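Local coordinates for protein transcriptional activator TenA-1 (Sulfolobus solfataricus P2, PDB 2QZC) that is a putative TenA-like thiaminase of the TENA/THI-4/PQQC family, so probably acts in the breakdown or salvage of thiamin compounds, at residues 147-150 with 156-159; 26-31 with 142-147. One frame throughout, in Å; residues are numbered along the deposited sequence. Where two conformers were deposited one is given.

How the contacts relate
Both contacts use the C-terminal part of helix 127-148, which runs out into the loop of contact 1 and, through Val-144 one turn back and Tyr-147 near its end, faces helix 26-32 in contact 2. Tyr-147 belongs to both ranges but packs only in contact 2. The two meet in a common apolar interior, where CB of Met-31 lies 3.8 Å from CG1 of Val-148. Each is partly buried; the inner side of contact 1 includes the aromatic Tyr-156 and Trp-159, that of contact 2 is aliphatic. At the more open margin contact 1 ends in a lysine bonded to a backbone carbonyl, whereas contact 2 has no hydrogen bond across it and relies on van der Waals packing alone.

Contact 1. Residues 147-150 with 156-159; sequences YVID and YKTW
A short loop joining two consecutive helices of the all-helical, heme oxygenase-like fold brings the end of helix 127-148 against helix 154-164, with CA of Ile-149 and CA of Lys-157 4.7 Å apart. The polar link is a single hydrogen bond: NZ of Lys-157 donates to O of Ile-149 over 2.7 Å. It approaches in the carbonyl plane at a C=O...N angle of 155°. The lysine leaves its helix with CG anti to the backbone N (chi1 -176°), then bends at its third and fourth torsions, which brings the amine round to the carbonyl oxygen; CG itself passes 3.5 Å from the same O of Ile-149. A weak hydrogen bond to O of Ser-151 gives the amine a second hold on the loop. Asp-150 carries an opposite charge nearby, but its OD1 stays 5.4 Å from NZ of Lys-157, too far for a salt bridge.

Alongside, CD1 of Ile-149 rests 3.4 Å from O of Lys-157 and also touches the CG methylene of that lysine. Deeper in, CG1 of Val-148 sits 4.0 Å from CB of Tyr-156 and meets CE3 of Trp-159 obliquely at 4.3 Å. Phe-41 packs edge-to-face with both aromatic residues, and the phenol OH of Tyr-156 is hydrogen-bonded to O of Leu-36, which ties helix 154-164 to the loop between helices 26-32 and 38-63. The contact thus joins a buried apolar inner side to an outer side where the positive amine would probably be drawn to the partial negative charge of the loop carbonyls.

Contact 2. Residues 26-31 with 142-147; sequences EFILKM and SIVGDY
Aliphatic packing holds the inner half of this contact, where Ile-28 of helix 26-32 and Val-144 of helix 127-148 point at each other across an interface between two helices, far apart in sequence, of the heme oxygenase-like fold. CD1 of Ile-28 lies 3.6 Å from CG2 of Val-144 and 3.8 Å from CG1 of the same valine, so the end of the isoleucine meets both branches; its CG1 also touches CG1 of Val-144. The short helix segments run in roughly the same direction, at 30°, with their axes 10.7 Å apart. Trp-159 and Val-23 add to the cover of Val-144, while Trp-203 packs on Ile-28.

Aliphatic-to-aromatic contacts make up the outer half. With CG anti to the backbone N (chi1 -179°), Tyr-147 extends its ring across to helix 26-32. The other branch of Ile-28, CG2, reaches the edge of this ring near its plane, 3.8 Å from CD2 of Tyr-147. Farther out, CD2 of Leu-29 comes obliquely to the phenol end, 3.7 Å from OH of Tyr-147 and 4.2 Å from its CE2. Ile-28 therefore divides itself between the partners, the CG1-CD1 branch for the valine and the CG2 methyl for the tyrosine. An alanine at this position would remove both branches and is likely to open a gap between the helices, leaving Val-144 without its main partner here and the tyrosine ring less firmly held.

No hydrogen bond or charge pair crosses between the segments, so their association rests on shape fit and burial of apolar surface, with Tyr-147 and Leu-29 closing its more exposed margin.

Contact 1. Residues 147-150 with 156-159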
ATOM      1  N   TYR A 147       7.908 -25.090  11.810  1.00 18.88           N
ATOM      2  CA  TYR A 147       7.839 -26.032  12.915  1.00 18.67           C
ATOM      3  C   TYR A 147       6.484 -26.732  13.006  1.00 19.83           C
ATOM      4  O   TYR A 147       6.383 -27.972  13.056  1.00 21.27           O
ATOM      5  CB  TYR A 147       8.160 -25.317  14.215  1.00 20.53           C
ATOM      6  CG  TYR A 147       8.139 -26.181  15.445  1.00 21.82           C
ATOM      7  CD1 TYR A 147       9.057 -27.198  15.625  1.00 25.80           C
ATOM      8  CD2 TYR A 147       7.217 -25.947  16.451  1.00 22.50           C
ATOM      9  CE1 TYR A 147       9.026 -27.989  16.804  1.00 26.05           C
ATOM     10  CE2 TYR A 147       7.177 -26.706  17.608  1.00 27.16           C
ATOM     11  CZ  TYR A 147       8.081 -27.716  17.788  1.00 26.42           C
ATOM     12  OH  TYR A 147       8.004 -28.447  18.968  1.00 31.93           O
ATOM     13  N   VAL A 148       5.423 -25.940  13.009  1.00 18.21           N
ATOM     14  CA  VAL A 148       4.075 -26.436  13.206  1.00 18.81           C
ATOM     15  C   VAL A 148       3.513 -27.234  12.032  1.00 19.40           C
ATOM     16  O   VAL A 148       2.568 -28.030  12.226  1.00 18.34           O
ATOM     17  CB  VAL A 148       3.140 -25.264  13.637  1.00 17.37           C
ATOM     18  CG1 VAL A 148       1.640 -25.670  13.821  1.00 17.68           C
ATOM     19  CG2 VAL A 148       3.647 -24.624  14.945  1.00 19.76           C
ATOM     20  N   ILE A 149       4.094 -27.090  10.833  1.00 17.82           N
ATOM     21  CA  ILE A 149       3.624 -27.866   9.651  1.00 18.66           C
ATOM     22  C   ILE A 149       3.690 -29.378   9.876  1.00 19.00           C
ATOM     23  O   ILE A 149       2.939 -30.105   9.236  1.00 21.81           O
ATOM     24  CB  ILE A 149       4.387 -27.437   8.352  1.00 21.35           C
ATOM     25  CG1 ILE A 149       3.671 -27.898   7.080  1.00 25.40           C
ATOM     26  CG2 ILE A 149       5.859 -27.845   8.395  1.00 19.57           C
ATOM     27  CD1 ILE A 149       2.298 -27.324   6.882  1.00 30.06           C
ATOM     28  N   ASP A 150       4.569 -29.828  10.780  1.00 18.31           N
ATOM     29  CA  ASP A 150       4.676 -31.252  11.108  1.00 19.49           C
ATOM     30  C   ASP A 150       3.645 -31.744  12.115  1.00 20.52           C
ATOM     31  O   ASP A 150       3.667 -32.926  12.485  1.00 22.05           O
ATOM     32  CB  ASP A 150       6.083 -31.574  11.596  1.00 20.73           C
ATOM     33  CG  ASP A 150       7.125 -31.371  10.510  1.00 26.33           C
ATOM     34  OD1 ASP A 150       6.826 -31.574   9.312  1.00 32.16           O
ATOM     35  OD2 ASP A 150       8.248 -30.996  10.869  1.00 29.90           O
ATOM     36  N   TYR A 156      -4.103 -27.232  12.650  1.00 17.92           N
ATOM     37  CA  TYR A 156      -2.779 -26.607  12.845  1.00 16.65           C
ATOM     38  C   TYR A 156      -1.845 -26.749  11.685  1.00 17.84           C
ATOM     39  O   TYR A 156      -1.154 -25.796  11.317  1.00 17.48           O
ATOM     40  CB  TYR A 156      -2.150 -26.987  14.214  1.00 16.91           C
ATOM     41  CG  TYR A 156      -3.125 -26.785  15.345  1.00 16.91           C
ATOM     42  CD1 TYR A 156      -3.953 -25.649  15.402  1.00 18.17           C
ATOM     43  CD2 TYR A 156      -3.257 -27.715  16.366  1.00 16.53           C
ATOM     44  CE1 TYR A 156      -4.864 -25.472  16.391  1.00 18.43           C
ATOM     45  CE2 TYR A 156      -4.200 -27.533  17.380  1.00 18.61           C
ATOM     46  CZ  TYR A 156      -5.008 -26.404  17.382  1.00 19.77           C
ATOM     47  OH  TYR A 156      -5.942 -26.161  18.341  1.00 20.62           O
ATOM     48  N   LYS A 157      -1.870 -27.895  11.013  1.00 18.02           N
ATOM     49  CA  LYS A 157      -1.098 -28.083   9.795  1.00 18.71           C
ATOM     50  C   LYS A 157      -1.586 -27.105   8.704  1.00 17.99           C
ATOM     51  O   LYS A 157      -0.789 -26.515   7.973  1.00 19.90           O
ATOM     52  CB  LYS A 157      -1.218 -29.560   9.319  1.00 19.99           C
ATOM     53  CG  LYS A 157      -0.383 -29.896   8.112  1.00 27.75           C
ATOM     54  CD  LYS A 157      -0.562 -31.365   7.638  1.00 26.47           C
ATOM     55  CE  LYS A 157      -0.009 -32.361   8.584  1.00 35.17           C
ATOM     56  NZ  LYS A 157       1.472 -32.284   8.797  1.00 33.49           N
ATOM     57  N   THR A 158      -2.901 -26.954   8.590  1.00 17.94           N
ATOM     58  CA  THR A 158      -3.485 -26.019   7.601  1.00 17.46           C
ATOM     59  C   THR A 158      -3.049 -24.578   7.875  1.00 18.91           C
ATOM     60  O   THR A 158      -2.621 -23.871   6.954  1.00 19.84           O
ATOM     61  CB  THR A 158      -5.018 -26.091   7.583  1.00 20.42           C
ATOM     62  OG1 THR A 158      -5.435 -27.420   7.207  1.00 22.36           O
ATOM     63  CG2 THR A 158      -5.622 -25.090   6.575  1.00 21.82           C
ATOM     64  N   TRP A 159      -3.147 -24.165   9.139  1.00 18.46           N
ATOM     65  CA  TRP A 159      -2.700 -22.816   9.523  1.00 17.23           C
ATOM     66  C   TRP A 159      -1.238 -22.628   9.172  1.00 18.21           C
ATOM     67  O   TRP A 159      -0.862 -21.625   8.542  1.00 18.67           O
ATOM     68  CB  TRP A 159      -2.913 -22.631  11.028  1.00 17.01           C
ATOM     69  CG  TRP A 159      -2.357 -21.328  11.585  1.00 16.31           C
ATOM     70  CD1 TRP A 159      -2.994 -20.114  11.640  1.00 20.15           C
ATOM     71  CD2 TRP A 159      -1.095 -21.152  12.203  1.00 16.68           C
ATOM     72  NE1 TRP A 159      -2.174 -19.189  12.198  1.00 19.82           N
ATOM     73  CE2 TRP A 159      -0.997 -19.774  12.553  1.00 18.22           C
ATOM     74  CE3 TRP A 159       0.001 -21.982  12.435  1.00 18.85           C
ATOM     75  CZ2 TRP A 159       0.137 -19.242  13.169  1.00 21.86           C
ATOM     76  CZ3 TRP A 159       1.134 -21.458  12.998  1.00 21.27           C
ATOM     77  CH2 TRP A 159       1.193 -20.086  13.387  1.00 23.06           C
TER

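Contact 2. Residues 26-31 with 142-147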
ATOM      1  N   GLU A  26       4.573 -22.040  24.685  1.00 16.47           N
ATOM      2  CA  GLU A  26       3.614 -23.105  25.029  0.50 15.73           C
ATOM      3  C   GLU A  26       2.510 -23.241  23.973  1.00 17.93           C
ATOM      4  O   GLU A  26       2.153 -24.344  23.561  1.00 16.96           O
ATOM      5  CB  GLU A  26       2.991 -22.816  26.388  0.50 16.59           C
ATOM      6  CG  GLU A  26       1.912 -23.803  26.846  0.50 16.58           C
ATOM      7  CD  GLU A  26       1.352 -23.495  28.222  0.50 18.44           C
ATOM      8  OE1 GLU A  26       1.808 -22.544  28.894  0.50 20.00           O
ATOM      9  OE2 GLU A  26       0.417 -24.230  28.617  0.50 29.25           O
ATOM     10  N   PHE A  27       1.940 -22.118  23.545  1.00 16.28           N
ATOM     11  CA  PHE A  27       0.868 -22.111  22.544  1.00 13.86           C
ATOM     12  C   PHE A  27       1.321 -22.864  21.288  1.00 16.70           C
ATOM     13  O   PHE A  27       0.570 -23.665  20.734  1.00 17.32           O
ATOM     14  CB  PHE A  27       0.495 -20.659  22.191  1.00 16.03           C
ATOM     15  CG  PHE A  27      -0.702 -20.513  21.284  1.00 14.56           C
ATOM     16  CD1 PHE A  27      -0.598 -20.687  19.890  1.00 16.99           C
ATOM     17  CD2 PHE A  27      -1.925 -20.106  21.787  1.00 15.50           C
ATOM     18  CE1 PHE A  27      -1.699 -20.483  19.041  1.00 16.80           C
ATOM     19  CE2 PHE A  27      -3.025 -19.910  20.952  1.00 18.16           C
ATOM     20  CZ  PHE A  27      -2.908 -20.110  19.569  1.00 17.33           C
ATOM     21  N   ILE A  28       2.524 -22.559  20.817  1.00 16.29           N
ATOM     22  CA  ILE A  28       3.106 -23.192  19.631  1.00 16.93           C
ATOM     23  C   ILE A  28       3.423 -24.674  19.859  1.00 17.33           C
ATOM     24  O   ILE A  28       3.166 -25.503  18.970  1.00 16.64           O
ATOM     25  CB  ILE A  28       4.377 -22.436  19.193  1.00 16.94           C
ATOM     26  CG1 ILE A  28       3.935 -21.058  18.662  1.00 17.65           C
ATOM     27  CG2 ILE A  28       5.228 -23.237  18.170  1.00 20.63           C
ATOM     28  CD1 ILE A  28       5.114 -20.063  18.630  1.00 20.45           C
ATOM     29  N   LEU A  29       3.974 -25.004  21.026  1.00 16.89           N
ATOM     30  CA  LEU A  29       4.256 -26.410  21.363  1.00 17.25           C
ATOM     31  C   LEU A  29       2.977 -27.226  21.360  1.00 18.55           C
ATOM     32  O   LEU A  29       2.987 -28.379  20.895  1.00 20.35           O
ATOM     33  CB  LEU A  29       4.947 -26.516  22.723  1.00 18.40           C
ATOM     34  CG  LEU A  29       6.282 -25.782  22.903  1.00 21.88           C
ATOM     35  CD1 LEU A  29       6.910 -26.000  24.328  1.00 19.37           C
ATOM     36  CD2 LEU A  29       7.263 -26.133  21.778  1.00 21.98           C
ATOM     37  N   LYS A  30       1.868 -26.641  21.825  1.00 16.97           N
ATOM     38  CA  LYS A  30       0.570 -27.322  21.846  1.00 17.38           C
ATOM     39  C   LYS A  30      -0.039 -27.415  20.452  1.00 19.03           C
ATOM     40  O   LYS A  30      -0.809 -28.340  20.181  1.00 18.55           O
ATOM     41  CB  LYS A  30      -0.391 -26.727  22.853  1.00 16.90           C
ATOM     42  CG  LYS A  30       0.117 -26.843  24.287  1.00 19.38           C
ATOM     43  CD  LYS A  30      -0.888 -26.384  25.316  1.00 25.35           C
ATOM     44  CE  LYS A  30      -1.972 -27.448  25.547  1.00 34.52           C
ATOM     45  NZ  LYS A  30      -1.451 -28.791  26.044  1.00 37.37           N
HETATM   46  N   MSE A  31       0.272 -26.464  19.555  1.00 17.62           N
HETATM   47  CA  MSE A  31      -0.128 -26.626  18.142  1.00 17.61           C
HETATM   48  C   MSE A  31       0.630 -27.801  17.501  1.00 17.22           C
HETATM   49  O   MSE A  31       0.049 -28.607  16.772  1.00 19.23           O
HETATM   50  CB  MSE A  31       0.073 -25.347  17.291  1.00 17.87           C
HETATM   51  CG  MSE A  31      -0.979 -24.331  17.547  1.00 16.43           C
HETATM   52 SE   MSE A  31      -1.004 -22.974  16.142  0.75 18.33          SE
HETATM   53  CE  MSE A  31       0.616 -22.197  16.497  1.00 22.92           C
ATOM     54  N   SER A 142       7.306 -17.071  10.074  1.00 15.53           N
ATOM     55  CA  SER A 142       7.967 -17.947   9.084  1.00 16.78           C
ATOM     56  C   SER A 142       8.588 -19.160   9.794  1.00 17.70           C
ATOM     57  O   SER A 142       8.395 -20.322   9.368  1.00 18.80           O
ATOM     58  CB  SER A 142       9.031 -17.165   8.323  1.00 18.51           C
ATOM     59  OG  SER A 142       9.535 -17.958   7.251  1.00 21.21           O
ATOM     60  N   ILE A 143       9.283 -18.898  10.911  1.00 17.34           N
ATOM     61  CA  ILE A 143       9.951 -19.914  11.744  0.50 17.96           C
ATOM     62  C   ILE A 143       8.927 -20.855  12.369  1.00 17.40           C
ATOM     63  O   ILE A 143       9.086 -22.088  12.406  1.00 19.74           O
ATOM     64  CB  ILE A 143      10.814 -19.223  12.866  0.50 18.86           C
ATOM     65  CG1 ILE A 143      12.062 -18.627  12.223  0.50 25.68           C
ATOM     66  CG2 ILE A 143      11.225 -20.195  14.003  0.50 19.60           C
ATOM     67  CD1 ILE A 143      12.876 -17.812  13.171  0.50 23.58           C
ATOM     68  N   VAL A 144       7.889 -20.270  12.919  1.00 17.10           N
ATOM     69  CA  VAL A 144       6.853 -21.034  13.584  1.00 17.56           C
ATOM     70  C   VAL A 144       6.102 -21.923  12.603  1.00 17.97           C
ATOM     71  O   VAL A 144       5.811 -23.081  12.917  1.00 18.17           O
ATOM     72  CB  VAL A 144       5.893 -20.097  14.355  1.00 17.12           C
ATOM     73  CG1 VAL A 144       4.642 -20.847  14.891  1.00 20.44           C
ATOM     74  CG2 VAL A 144       6.653 -19.370  15.483  1.00 17.57           C
ATOM     75  N   GLY A 145       5.788 -21.396  11.431  1.00 16.42           N
ATOM     76  CA  GLY A 145       5.120 -22.191  10.406  1.00 17.57           C
ATOM     77  C   GLY A 145       5.951 -23.389   9.990  1.00 17.94           C
ATOM     78  O   GLY A 145       5.398 -24.496   9.845  1.00 18.49           O
ATOM     79  N   ASP A 146       7.269 -23.223   9.843  1.00 18.23           N
ATOM     80  CA  ASP A 146       8.155 -24.366   9.491  1.00 18.09           C
ATOM     81  C   ASP A 146       8.126 -25.462  10.558  1.00 19.05           C
ATOM     82  O   ASP A 146       8.327 -26.651  10.233  1.00 22.21           O
ATOM     83  CB  ASP A 146       9.596 -23.928   9.297  1.00 19.13           C
ATOM     84  CG  ASP A 146       9.788 -23.031   8.098  1.00 19.33           C
ATOM     85  OD1 ASP A 146       8.916 -22.940   7.198  1.00 23.02           O
ATOM     86  OD2 ASP A 146      10.867 -22.398   8.075  1.00 25.68           O
ATOM     87  N   TYR A 147       7.908 -25.090  11.810  1.00 18.88           N
ATOM     88  CA  TYR A 147       7.839 -26.032  12.915  1.00 18.67           C
ATOM     89  C   TYR A 147       6.484 -26.732  13.006  1.00 19.83           C
ATOM     90  O   TYR A 147       6.383 -27.972  13.056  1.00 21.27           O
ATOM     91  CB  TYR A 147       8.160 -25.317  14.215  1.00 20.53           C
ATOM     92  CG  TYR A 147       8.139 -26.181  15.445  1.00 21.82           C
ATOM     93  CD1 TYR A 147       9.057 -27.198  15.625  1.00 25.80           C
ATOM     94  CD2 TYR A 147       7.217 -25.947  16.451  1.00 22.50           C
ATOM     95  CE1 TYR A 147       9.026 -27.989  16.804  1.00 26.05           C
ATOM     96  CE2 TYR A 147       7.177 -26.706  17.608  1.00 27.16           C
ATOM     97  CZ  TYR A 147       8.081 -27.716  17.788  1.00 26.42           C
ATOM     98  OH  TYR A 147       8.004 -28.447  18.968  1.00 31.93           O
TER